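Local atomic coordinates of replicative DNA helicase (Mycobacterium chimaera, PDB entry 6RIY), a protein that is a DnaB intein of the Hedgehog/intein (HINT) fold, which probably excises itself from the helicase precursor by protein splicing. Residues A[24-29]-A[132-137]. Numbering follows the deposited sequence.
Sequences DELLGA and HLYLAG
L135 meets 24-29 through both its backbone and its side chain. Its N donates to L27 O at 2.9 Å, a bent bond of 143° at the hydrogen. L27 O also receives a CA-H...O contact from Y134 CA at 3.1 Å. A water extends the link, accepting from L27 N and donating to L135 O. The leucine side chains of L27 and L135 pass each other at a slant, with L27 CB 3.9 Å from L135 CD1. L135 CG turns anti to its own carbonyl carbon (chi1 -53°) and rests against G28 O. On the other side of Y134 in sequence, L133 CD1 packs on A29 CB at 3.6 Å. The side chains of L26 and Y134 lie alongside each other in the same direction, and L26 CD1 comes obliquely to Y134 CD2 at 4.1 Å. Strands 25-27 and 133-136 cross almost at right angles (83°), so they join at a corner, not as sheet neighbours. This buried corner belongs to the all-beta HINT fold. Strand 25-27 edges the sheet beside 33-39, while 133-136 pairs with 141-144 near the C-terminus. P9 of strand 7-9 touches both L27 and L135, and L2 of strand 2-3 packs on Y134.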
loop_
_atom_site.group_PDB
_atom_site.type_symbol
_atom_site.label_atom_id
_atom_site.label_comp_id
_atom_site.label_asym_id
_atom_site.label_seq_id
_atom_site.Cartn_x
_atom_site.Cartn_y
_atom_site.Cartn_z
ATOM N N ASP A 24 -5.584 2.392 -15.507
ATOM C CA ASP A 24 -4.245 1.823 -15.447
ATOM C C ASP A 24 -4.278 0.448 -14.787
ATOM O O ASP A 24 -5.132 0.167 -13.943
ATOM C CB ASP A 24 -3.308 2.729 -14.644
ATOM C CG ASP A 24 -2.956 4.008 -15.371
ATOM O OD1 ASP A 24 -3.401 4.187 -16.532
ATOM O OD2 ASP A 24 -2.242 4.844 -14.771
ATOM N N GLU A 25 -3.315 -0.398 -15.155
ATOM C CA GLU A 25 -3.141 -1.711 -14.541
ATOM C C GLU A 25 -2.077 -1.640 -13.448
ATOM O O GLU A 25 -0.941 -1.221 -13.706
ATOM C CB GLU A 25 -2.748 -2.756 -15.583
ATOM C CG GLU A 25 -3.887 -3.166 -16.503
ATOM C CD GLU A 25 -3.542 -4.364 -17.356
ATOM O OE1 GLU A 25 -2.363 -4.501 -17.746
ATOM O OE2 GLU A 25 -4.454 -5.170 -17.642
ATOM N N LEU A 26 -2.447 -2.047 -12.237
ATOM C CA LEU A 26 -1.509 -2.359 -11.172
ATOM C C LEU A 26 -1.448 -3.879 -11.044
ATOM O O LEU A 26 -1.913 -4.599 -11.933
ATOM C CB LEU A 26 -1.930 -1.673 -9.861
ATOM C CG LEU A 26 -2.071 -0.144 -9.870
ATOM C CD1 LEU A 26 -2.695 0.346 -8.563
ATOM C CD2 LEU A 26 -0.729 0.538 -10.127
ATOM N N LEU A 27 -0.907 -4.381 -9.936
ATOM C CA LEU A 27 -0.860 -5.814 -9.680
ATOM C C LEU A 27 -1.661 -6.140 -8.432
ATOM O O LEU A 27 -1.513 -5.481 -7.405
ATOM C CB LEU A 27 0.576 -6.300 -9.497
ATOM C CG LEU A 27 1.522 -6.023 -10.663
ATOM C CD1 LEU A 27 2.900 -6.609 -10.332
ATOM C CD2 LEU A 27 0.969 -6.597 -11.961
ATOM N N GLY A 28 -2.487 -7.175 -8.516
ATOM C CA GLY A 28 -3.185 -7.663 -7.347
ATOM C C GLY A 28 -2.293 -8.495 -6.450
ATOM O O GLY A 28 -1.115 -8.725 -6.722
ATOM N N ALA A 29 -2.894 -8.987 -5.364
ATOM C CA ALA A 29 -2.145 -9.784 -4.400
ATOM C C ALA A 29 -1.638 -11.086 -4.996
ATOM O O ALA A 29 -0.697 -11.677 -4.455
ATOM C CB ALA A 29 -3.008 -10.085 -3.174
ATOM N N HIS A 132 -9.727 -6.284 -2.963
ATOM C CA HIS A 132 -9.297 -4.891 -2.804
ATOM C C HIS A 132 -7.817 -4.801 -2.433
ATOM O O HIS A 132 -7.431 -4.022 -1.559
ATOM C CB HIS A 132 -10.122 -4.143 -1.746
ATOM C CG HIS A 132 -11.601 -4.136 -1.987
ATOM N ND1 HIS A 132 -12.192 -4.746 -3.071
ATOM C CD2 HIS A 132 -12.609 -3.588 -1.269
ATOM C CE1 HIS A 132 -13.502 -4.580 -3.008
ATOM N NE2 HIS A 132 -13.781 -3.880 -1.923
ATOM N N LEU A 133 -6.975 -5.597 -3.095
ATOM C CA LEU A 133 -5.548 -5.597 -2.797
ATOM C C LEU A 133 -4.728 -5.201 -4.015
ATOM O O LEU A 133 -5.079 -5.534 -5.150
ATOM C CB LEU A 133 -5.090 -6.984 -2.318
ATOM C CG LEU A 133 -5.599 -7.387 -0.943
ATOM C CD1 LEU A 133 -5.246 -8.844 -0.669
ATOM C CD2 LEU A 133 -5.011 -6.483 0.130
ATOM N N TYR A 134 -3.603 -4.527 -3.770
ATOM C CA TYR A 134 -2.632 -4.267 -4.824
ATOM C C TYR A 134 -1.248 -4.254 -4.193
ATOM O O TYR A 134 -1.109 -4.124 -2.976
ATOM C CB TYR A 134 -2.920 -2.960 -5.595
ATOM C CG TYR A 134 -2.818 -1.653 -4.817
ATOM C CD1 TYR A 134 -3.891 -1.187 -4.070
ATOM C CD2 TYR A 134 -1.654 -0.875 -4.843
ATOM C CE1 TYR A 134 -3.817 -0.005 -3.366
ATOM C CE2 TYR A 134 -1.572 0.314 -4.137
ATOM C CZ TYR A 134 -2.661 0.745 -3.402
ATOM O OH TYR A 134 -2.617 1.928 -2.695
ATOM N N LEU A 135 -0.217 -4.403 -5.028
ATOM C CA LEU A 135 1.157 -4.448 -4.527
ATOM C C LEU A 135 1.773 -3.056 -4.522
ATOM O O LEU A 135 1.553 -2.273 -5.446
ATOM C CB LEU A 135 2.021 -5.370 -5.383
ATOM C CG LEU A 135 1.469 -6.782 -5.574
ATOM C CD1 LEU A 135 2.470 -7.642 -6.351
ATOM C CD2 LEU A 135 1.174 -7.379 -4.193
ATOM N N ALA A 136 2.575 -2.762 -3.496
ATOM C CA ALA A 136 3.149 -1.425 -3.368
ATOM C C ALA A 136 4.574 -1.485 -2.847
ATOM O O ALA A 136 4.932 -2.373 -2.068
ATOM C CB ALA A 136 2.319 -0.550 -2.426
ATOM N N GLY A 137 5.375 -0.498 -3.246
ATOM C CA GLY A 137 6.740 -0.388 -2.784
ATOM C C GLY A 137 7.671 -1.291 -3.570
ATOM O O GLY A 137 7.257 -2.185 -4.310
HETATM O O HOH W 1 0.664 -2.781 -8.062
#